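Local coordinates for protein PTS system, cellobiose-specific IIA component (Bacillus anthracis, PDB 3K1S) that probably serves as the IIA phosphoryl carrier of a cellobiose-specific phosphotransferase system, passing phosphate on to the IIB component during sugar uptake, at residues E40-M45 with L101-E106; I16-N21 with I52-H57. All coordinates share one frame; numbering follows the deposited sequence.

Interaction 1: residues E40-M45 with L101-E106; sequences EADEAM and LYKKLE. With NA (sodium ion), chain J.
The carboxylate of Asp42 is met, from the direction opposite to its own, by the ammonium group of Lys103. OD1 takes the bond with its syn lone pair, the side facing the other oxygen, at 2.8 Å from Lys103 NZ; OD2 lies farther away, 3.5 Å from the same NZ. The salt bridge is therefore one-sided rather than evenly forked. On the other flat group, the ring of Tyr102, a sodium ion sits in the ring plane at the edge, 2.2 Å from Tyr102 OH, which is bound to the metal.

Lys103 spans the gap with a chain extended from CG to NZ, and its CE still comes within 3.8 Å of Asp42 OD1. Asp42 turns CG beside its own backbone N (chi1 -70°), which brings the carboxylate closer to the lysine than the direction of its CB alone would. Just 68 Å² is buried in all, so charge, not apolar cover, makes the contact. Neither partner is buried, and solvent would probably weaken the attraction.

Glu97 O of the third subunit binds the same sodium, and Leu101 and Leu105 pack on neighbouring copies. The salt bridge joins helix 38-67 at the surface to helix 76-108, where Lys103 also touches Met38. The C-terminal part of helix 76-108 lines the three-subunit interface, an arrangement consistent with the trimeric helical assembly of lactose/cellobiose IIA proteins.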
ATOM      1  N   GLU A  40       9.041   5.232 -23.056  1.00 29.26           N
ATOM      2  CA  GLU A  40       9.750   5.687 -21.867  1.00 28.38           C
ATOM      3  C   GLU A  40       9.088   5.125 -20.603  1.00 27.61           C
ATOM      4  O   GLU A  40       9.765   4.814 -19.619  1.00 28.63           O
ATOM      5  CB  GLU A  40       9.795   7.222 -21.821  1.00 29.84           C
ATOM      6  CG  GLU A  40      10.702   7.885 -22.880  1.00 33.54           C
ATOM      7  CD  GLU A  40      10.031   8.107 -24.244  1.00 37.53           C
ATOM      8  OE1 GLU A  40       8.856   7.721 -24.445  1.00 36.94           O
ATOM      9  OE2 GLU A  40      10.694   8.687 -25.130  1.00 47.69           O
ATOM     10  N   ALA A  41       7.763   5.009 -20.639  1.00 26.79           N
ATOM     11  CA  ALA A  41       6.999   4.380 -19.563  1.00 27.30           C
ATOM     12  C   ALA A  41       7.342   2.896 -19.448  1.00 27.06           C
ATOM     13  O   ALA A  41       7.670   2.413 -18.367  1.00 26.86           O
ATOM     14  CB  ALA A  41       5.505   4.558 -19.796  1.00 27.65           C
ATOM     15  N   ASP A  42       7.269   2.176 -20.564  1.00 28.76           N
ATOM     16  CA  ASP A  42       7.616   0.754 -20.574  1.00 30.43           C
ATOM     17  C   ASP A  42       9.010   0.506 -19.991  1.00 30.57           C
ATOM     18  O   ASP A  42       9.190  -0.402 -19.178  1.00 29.52           O
ATOM     19  CB  ASP A  42       7.503   0.166 -21.988  1.00 30.80           C
ATOM     20  CG  ASP A  42       6.060   0.062 -22.475  1.00 33.85           C
ATOM     21  OD1 ASP A  42       5.122   0.197 -21.659  1.00 39.96           O
ATOM     22  OD2 ASP A  42       5.860  -0.162 -23.687  1.00 42.42           O
ATOM     23  N   GLU A  43       9.985   1.318 -20.398  1.00 30.04           N
ATOM     24  CA  GLU A  43      11.357   1.166 -19.912  1.00 32.76           C
ATOM     25  C   GLU A  43      11.528   1.501 -18.429  1.00 30.44           C
ATOM     26  O   GLU A  43      12.322   0.855 -17.741  1.00 30.38           O
ATOM     27  CB  GLU A  43      12.345   1.975 -20.755  1.00 34.64           C
ATOM     28  CG  GLU A  43      13.804   1.609 -20.480  1.00 46.17           C
ATOM     29  CD  GLU A  43      14.783   2.258 -21.447  1.00 60.25           C
ATOM     30  OE1 GLU A  43      14.500   3.373 -21.942  1.00 66.03           O
ATOM     31  OE2 GLU A  43      15.848   1.651 -21.705  1.00 63.62           O
ATOM     32  N   ALA A  44      10.810   2.515 -17.945  1.00 28.10           N
ATOM     33  CA  ALA A  44      10.853   2.866 -16.523  1.00 28.45           C
ATOM     34  C   ALA A  44      10.241   1.767 -15.647  1.00 26.50           C
ATOM     35  O   ALA A  44      10.683   1.546 -14.521  1.00 27.51           O
ATOM     36  CB  ALA A  44      10.169   4.216 -16.266  1.00 27.63           C
HETATM   37  N   MSE A  45       9.226   1.085 -16.168  1.00 26.21           N
HETATM   38  CA  MSE A  45       8.639  -0.070 -15.485  1.00 27.68           C
HETATM   39  C   MSE A  45       9.640  -1.221 -15.345  1.00 26.78           C
HETATM   40  O   MSE A  45       9.683  -1.898 -14.311  1.00 27.43           O
HETATM   41  CB  MSE A  45       7.360  -0.536 -16.191  1.00 27.45           C
HETATM   42  CG  MSE A  45       6.184   0.417 -15.995  1.00 34.04           C
HETATM   43 SE   MSE A  45       5.665   0.602 -14.103  1.00 41.72          SE
HETATM   44  CE  MSE A  45       4.838  -1.165 -13.893  1.00 26.97           C
ATOM     45  N   LEU A 101      -4.324   1.717 -18.966  1.00 32.71           N
ATOM     46  CA  LEU A 101      -5.505   2.549 -19.117  1.00 32.62           C
ATOM     47  C   LEU A 101      -5.217   3.761 -20.005  1.00 32.45           C
ATOM     48  O   LEU A 101      -6.062   4.157 -20.809  1.00 36.26           O
ATOM     49  CB  LEU A 101      -6.051   2.967 -17.744  1.00 32.56           C
ATOM     50  CG  LEU A 101      -7.318   3.825 -17.666  1.00 34.55           C
ATOM     51  CD1 LEU A 101      -8.454   3.250 -18.502  1.00 42.77           C
ATOM     52  CD2 LEU A 101      -7.750   3.972 -16.214  1.00 44.70           C
ATOM     53  N   TYR A 102      -4.031   4.343 -19.872  1.00 31.43           N
ATOM     54  CA  TYR A 102      -3.638   5.445 -20.759  1.00 33.15           C
ATOM     55  C   TYR A 102      -3.428   5.005 -22.204  1.00 33.93           C
ATOM     56  O   TYR A 102      -3.720   5.766 -23.131  1.00 35.04           O
ATOM     57  CB  TYR A 102      -2.409   6.195 -20.229  1.00 31.86           C
ATOM     58  CG  TYR A 102      -2.760   7.228 -19.183  1.00 32.53           C
ATOM     59  CD1 TYR A 102      -3.431   8.397 -19.536  1.00 36.39           C
ATOM     60  CD2 TYR A 102      -2.430   7.037 -17.841  1.00 31.60           C
ATOM     61  CE1 TYR A 102      -3.765   9.351 -18.583  1.00 37.62           C
ATOM     62  CE2 TYR A 102      -2.762   7.989 -16.876  1.00 28.38           C
ATOM     63  CZ  TYR A 102      -3.432   9.142 -17.258  1.00 30.30           C
ATOM     64  OH  TYR A 102      -3.767  10.097 -16.326  1.00 41.65           O
ATOM     65  N   LYS A 103      -2.932   3.782 -22.395  1.00 34.20           N
ATOM     66  CA  LYS A 103      -2.793   3.209 -23.740  1.00 38.09           C
ATOM     67  C   LYS A 103      -4.149   2.989 -24.400  1.00 41.65           C
ATOM     68  O   LYS A 103      -4.304   3.235 -25.598  1.00 44.92           O
ATOM     69  CB  LYS A 103      -1.981   1.911 -23.723  1.00 35.81           C
ATOM     70  CG  LYS A 103      -0.481   2.143 -23.602  1.00 34.31           C
ATOM     71  CD  LYS A 103       0.293   0.851 -23.414  1.00 33.93           C
ATOM     72  CE  LYS A 103       1.773   1.155 -23.235  1.00 35.15           C
ATOM     73  NZ  LYS A 103       2.534   0.025 -22.637  1.00 35.01           N
ATOM     74  N   LYS A 104      -5.127   2.540 -23.614  1.00 44.40           N
ATOM     75  CA  LYS A 104      -6.484   2.320 -24.121  1.00 48.83           C
ATOM     76  C   LYS A 104      -7.138   3.636 -24.530  1.00 51.41           C
ATOM     77  O   LYS A 104      -7.814   3.708 -25.556  1.00 51.78           O
ATOM     78  CB  LYS A 104      -7.360   1.606 -23.085  1.00 48.58           C
ATOM     79  CG  LYS A 104      -8.637   1.016 -23.674  1.00 49.24           C
ATOM     80  CD  LYS A 104      -9.749   0.888 -22.642  1.00 46.58           C
ATOM     81  CE  LYS A 104     -10.806  -0.132 -23.072  1.00 47.70           C
ATOM     82  NZ  LYS A 104     -11.324   0.084 -24.459  1.00 46.06           N
ATOM     83  N   LEU A 105      -6.930   4.672 -23.719  1.00 53.38           N
ATOM     84  CA  LEU A 105      -7.507   5.987 -23.986  1.00 57.08           C
ATOM     85  C   LEU A 105      -6.928   6.637 -25.245  1.00 61.20           C
ATOM     86  O   LEU A 105      -7.607   7.424 -25.904  1.00 63.23           O
ATOM     87  CB  LEU A 105      -7.353   6.903 -22.773  1.00 55.08           C
ATOM     88  CG  LEU A 105      -8.059   6.459 -21.486  1.00 54.09           C
ATOM     89  CD1 LEU A 105      -7.738   7.408 -20.343  1.00 52.06           C
ATOM     90  CD2 LEU A 105      -9.570   6.344 -21.678  1.00 54.97           C
ATOM     91  N   GLU A 106      -5.674   6.345 -25.542  1.00 64.78           N
ATOM     92  CA  GLU A 106      -5.056   6.716 -26.793  1.00 70.56           C
ATOM     93  C   GLU A 106      -5.619   5.941 -27.969  1.00 74.43           C
ATOM     94  O   GLU A 106      -5.808   6.472 -29.043  1.00 76.94           O
ATOM     95  CB  GLU A 106      -3.552   6.537 -26.732  1.00 70.28           C
ATOM     96  CG  GLU A 106      -2.880   7.551 -25.876  1.00 75.26           C
ATOM     97  CD  GLU A 106      -1.584   8.015 -26.456  1.00 82.03           C
ATOM     98  OE1 GLU A 106      -0.941   7.228 -27.176  1.00 83.52           O
ATOM     99  OE2 GLU A 106      -1.208   9.171 -26.198  1.00 84.42           O
TER
HETATM  100 NA    NA J 107      -4.023   9.812 -14.183  1.00 48.21          NA

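Interaction 2: residues I16-N21 with I52-H57; sequences ILNSGN and INEAHH
The backbones of Asn18 and Ala55 come within 5.3 Å, CA to CA, where the short helical segments 16-21 and 52-57 run nearly antiparallel, at 156°, with their axes 8.0 Å apart at closest approach. The small methyl of Ala55 at this point is consistent with so close an approach. It meets two side chains of the first helix: Asn18 CB lies 3.9 Å from Ala55 CB, and Ser19 OG comes to 3.7 Å from that same methyl carbon. Both are van der Waals contacts, and no hydrogen bond joins the two segments.

Asn18 ND2 and Ser19 OG find their partners along their own helix instead. Ser19 OG, placed beside its backbone N (chi1 -61°), is hydrogen-bonded to Leu15 O one turn earlier, while Asn18 ND2 does the same with Gln14 O. With these bonds made inside the helix, Asn18 points at helix 38-67 and Ser19 lies alongside without a hydrogen bond to segment 52-57. Helices 10-34 and 38-67 form the first helical hairpin of an antiparallel three-helix, spectrin repeat-like bundle, and the third helix closes the inner side: Leu85 of helix 76-108 touches both Ser19 and Ala55.

Toward the outside, Asn18 directs OD1 at the aliphatic base of Glu54, 3.4 Å from Glu54 CB, whereas Asn18 CG stays 4.0 Å from that carbon. The two side chains pass each other at a slant, with amide and carboxylate planes 36° apart. Glu54 begins toward the first helix, but a bend at chi2 carries its carboxylate away, so the methylene does the touching, and a sodium ion lies about 5 Å from the glutamate side chain.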
ATOM      1  N   ILE A  16      15.051   0.734   1.986  1.00 22.76           N
ATOM      2  CA  ILE A  16      14.410   2.023   1.727  1.00 20.07           C
ATOM      3  C   ILE A  16      14.986   2.643   0.452  1.00 20.48           C
ATOM      4  O   ILE A  16      14.242   3.144  -0.399  1.00 20.91           O
ATOM      5  CB  ILE A  16      14.506   2.968   2.966  1.00 21.29           C
ATOM      6  CG1 ILE A  16      13.701   2.375   4.139  1.00 21.17           C
ATOM      7  CG2 ILE A  16      14.007   4.388   2.638  1.00 18.75           C
ATOM      8  CD1 ILE A  16      13.914   3.059   5.496  1.00 18.37           C
ATOM      9  N   LEU A  17      16.306   2.567   0.299  1.00 19.11           N
ATOM     10  CA  LEU A  17      16.965   3.066  -0.906  1.00 19.42           C
ATOM     11  C   LEU A  17      16.388   2.431  -2.179  1.00 20.62           C
ATOM     12  O   LEU A  17      15.911   3.139  -3.072  1.00 19.35           O
ATOM     13  CB  LEU A  17      18.481   2.838  -0.833  1.00 20.49           C
ATOM     14  CG  LEU A  17      19.350   3.311  -2.005  1.00 21.41           C
ATOM     15  CD1 LEU A  17      19.287   4.820  -2.159  1.00 24.77           C
ATOM     16  CD2 LEU A  17      20.789   2.861  -1.802  1.00 28.17           C
ATOM     17  N   ASN A  18      16.436   1.101  -2.240  1.00 19.03           N
ATOM     18  CA  ASN A  18      16.027   0.335  -3.419  1.00 22.03           C
ATOM     19  C   ASN A  18      14.519   0.379  -3.670  1.00 22.26           C
ATOM     20  O   ASN A  18      14.083   0.643  -4.792  1.00 25.12           O
ATOM     21  CB  ASN A  18      16.527  -1.116  -3.314  1.00 20.41           C
ATOM     22  CG  ASN A  18      18.043  -1.214  -3.396  1.00 23.42           C
ATOM     23  OD1 ASN A  18      18.621  -1.211  -4.488  1.00 20.95           O
ATOM     24  ND2 ASN A  18      18.694  -1.305  -2.236  1.00 21.56           N
ATOM     25  N   SER A  19      13.734   0.119  -2.624  1.00 20.56           N
ATOM     26  CA  SER A  19      12.274   0.259  -2.683  1.00 22.01           C
ATOM     27  C   SER A  19      11.843   1.668  -3.090  1.00 20.13           C
ATOM     28  O   SER A  19      10.919   1.829  -3.887  1.00 23.80           O
ATOM     29  CB  SER A  19      11.640  -0.088  -1.332  1.00 20.02           C
ATOM     30  OG  SER A  19      11.910  -1.430  -0.972  1.00 27.21           O
ATOM     31  N   GLY A  20      12.504   2.680  -2.534  1.00 20.49           N
ATOM     32  CA  GLY A  20      12.217   4.073  -2.863  1.00 18.69           C
ATOM     33  C   GLY A  20      12.461   4.345  -4.334  1.00 18.94           C
ATOM     34  O   GLY A  20      11.635   4.966  -5.005  1.00 22.09           O
ATOM     35  N   ASN A  21      13.598   3.872  -4.838  1.00 19.12           N
ATOM     36  CA  ASN A  21      13.914   3.971  -6.264  1.00 18.33           C
ATOM     37  C   ASN A  21      12.934   3.183  -7.139  1.00 18.89           C
ATOM     38  O   ASN A  21      12.587   3.620  -8.239  1.00 19.98           O
ATOM     39  CB  ASN A  21      15.358   3.544  -6.532  1.00 21.26           C
ATOM     40  CG  ASN A  21      16.381   4.528  -5.968  1.00 18.60           C
ATOM     41  OD1 ASN A  21      16.055   5.676  -5.658  1.00 23.76           O
ATOM     42  ND2 ASN A  21      17.625   4.082  -5.848  1.00 18.82           N
ATOM     43  N   ILE A  52      12.996  -3.450  -7.386  1.00 24.92           N
ATOM     44  CA  ILE A  52      12.308  -4.381  -6.493  1.00 22.90           C
ATOM     45  C   ILE A  52      13.115  -5.673  -6.330  1.00 23.88           C
ATOM     46  O   ILE A  52      13.173  -6.239  -5.236  1.00 22.50           O
ATOM     47  CB  ILE A  52      10.880  -4.704  -7.001  1.00 24.05           C
ATOM     48  CG1 ILE A  52       9.938  -3.532  -6.714  1.00 25.50           C
ATOM     49  CG2 ILE A  52      10.347  -5.997  -6.358  1.00 22.49           C
ATOM     50  CD1 ILE A  52       8.714  -3.488  -7.612  1.00 33.66           C
ATOM     51  N   ASN A  53      13.733  -6.139  -7.415  1.00 23.42           N
ATOM     52  CA  ASN A  53      14.594  -7.319  -7.331  1.00 24.75           C
ATOM     53  C   ASN A  53      15.737  -7.098  -6.338  1.00 25.70           C
ATOM     54  O   ASN A  53      16.006  -7.958  -5.498  1.00 27.83           O
ATOM     55  CB  ASN A  53      15.146  -7.712  -8.704  1.00 22.73           C
ATOM     56  CG  ASN A  53      14.103  -8.383  -9.597  1.00 26.67           C
ATOM     57  OD1 ASN A  53      12.994  -8.700  -9.169  1.00 26.09           O
ATOM     58  ND2 ASN A  53      14.468  -8.603 -10.853  1.00 29.76           N
ATOM     59  N   GLU A  54      16.393  -5.941  -6.427  1.00 23.40           N
ATOM     60  CA  GLU A  54      17.501  -5.603  -5.527  1.00 24.06           C
ATOM     61  C   GLU A  54      17.045  -5.514  -4.070  1.00 24.93           C
ATOM     62  O   GLU A  54      17.745  -5.973  -3.161  1.00 25.16           O
ATOM     63  CB  GLU A  54      18.154  -4.289  -5.951  1.00 22.76           C
ATOM     64  CG  GLU A  54      18.817  -4.335  -7.310  1.00 24.20           C
ATOM     65  CD  GLU A  54      20.134  -5.083  -7.290  1.00 32.54           C
ATOM     66  OE1 GLU A  54      20.866  -4.995  -6.272  1.00 32.13           O
ATOM     67  OE2 GLU A  54      20.440  -5.754  -8.298  1.00 28.21           O
ATOM     68  N   ALA A  55      15.877  -4.917  -3.852  1.00 22.61           N
ATOM     69  CA  ALA A  55      15.298  -4.849  -2.516  1.00 24.87           C
ATOM     70  C   ALA A  55      14.955  -6.259  -2.025  1.00 27.01           C
ATOM     71  O   ALA A  55      15.146  -6.584  -0.849  1.00 27.36           O
ATOM     72  CB  ALA A  55      14.062  -3.966  -2.515  1.00 21.89           C
ATOM     73  N   HIS A  56      14.456  -7.089  -2.938  1.00 25.83           N
ATOM     74  CA  HIS A  56      14.031  -8.441  -2.603  1.00 28.94           C
ATOM     75  C   HIS A  56      15.197  -9.267  -2.055  1.00 28.88           C
ATOM     76  O   HIS A  56      15.021 -10.050  -1.122  1.00 28.50           O
ATOM     77  CB  HIS A  56      13.380  -9.117  -3.816  1.00 28.92           C
ATOM     78  CG  HIS A  56      12.712 -10.419  -3.503  1.00 39.40           C
ATOM     79  ND1 HIS A  56      13.094 -11.611  -4.085  1.00 45.22           N
ATOM     80  CD2 HIS A  56      11.688 -10.719  -2.668  1.00 42.45           C
ATOM     81  CE1 HIS A  56      12.333 -12.588  -3.623  1.00 41.15           C
ATOM     82  NE2 HIS A  56      11.471 -12.073  -2.763  1.00 45.09           N
ATOM     83  N   HIS A  57      16.387  -9.074  -2.619  1.00 28.43           N
ATOM     84  CA  HIS A  57      17.578  -9.761  -2.126  1.00 30.74           C
ATOM     85  C   HIS A  57      17.767  -9.625  -0.613  1.00 30.49           C
ATOM     86  O   HIS A  57      18.110 -10.607   0.050  1.00 30.40           O
ATOM     87  CB  HIS A  57      18.836  -9.307  -2.871  1.00 31.87           C
ATOM     88  CG  HIS A  57      18.850  -9.689  -4.321  1.00 42.80           C
ATOM     89  ND1 HIS A  57      18.606 -10.974  -4.756  1.00 51.94           N
ATOM     90  CD2 HIS A  57      19.090  -8.955  -5.434  1.00 48.48           C
ATOM     91  CE1 HIS A  57      18.689 -11.014  -6.075  1.00 53.54           C
ATOM     92  NE2 HIS A  57      18.980  -9.802  -6.510  1.00 53.39           N
TER

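In the fold
Helix 38-67 takes part in both contacts: its early turns meet helix 76-108 in interaction 1, and its later turns meet helix 10-34 in interaction 2, so one helix is fixed to each of the other two. The centres are 22 Å apart and the sites do not touch. The centre of interaction 2 lies about 5 Å from the centre of the chain; partly buried, it covers 164 Å² by van der Waals contact of Asn18, Ser19, Glu54 and Ala55. Interaction 1, whose centre is about 19 Å from the chain centre, is a surface contact resting on a single ion pair. Both other subunits reach segment 101-106, while no other chain of the assembly touches interaction 2.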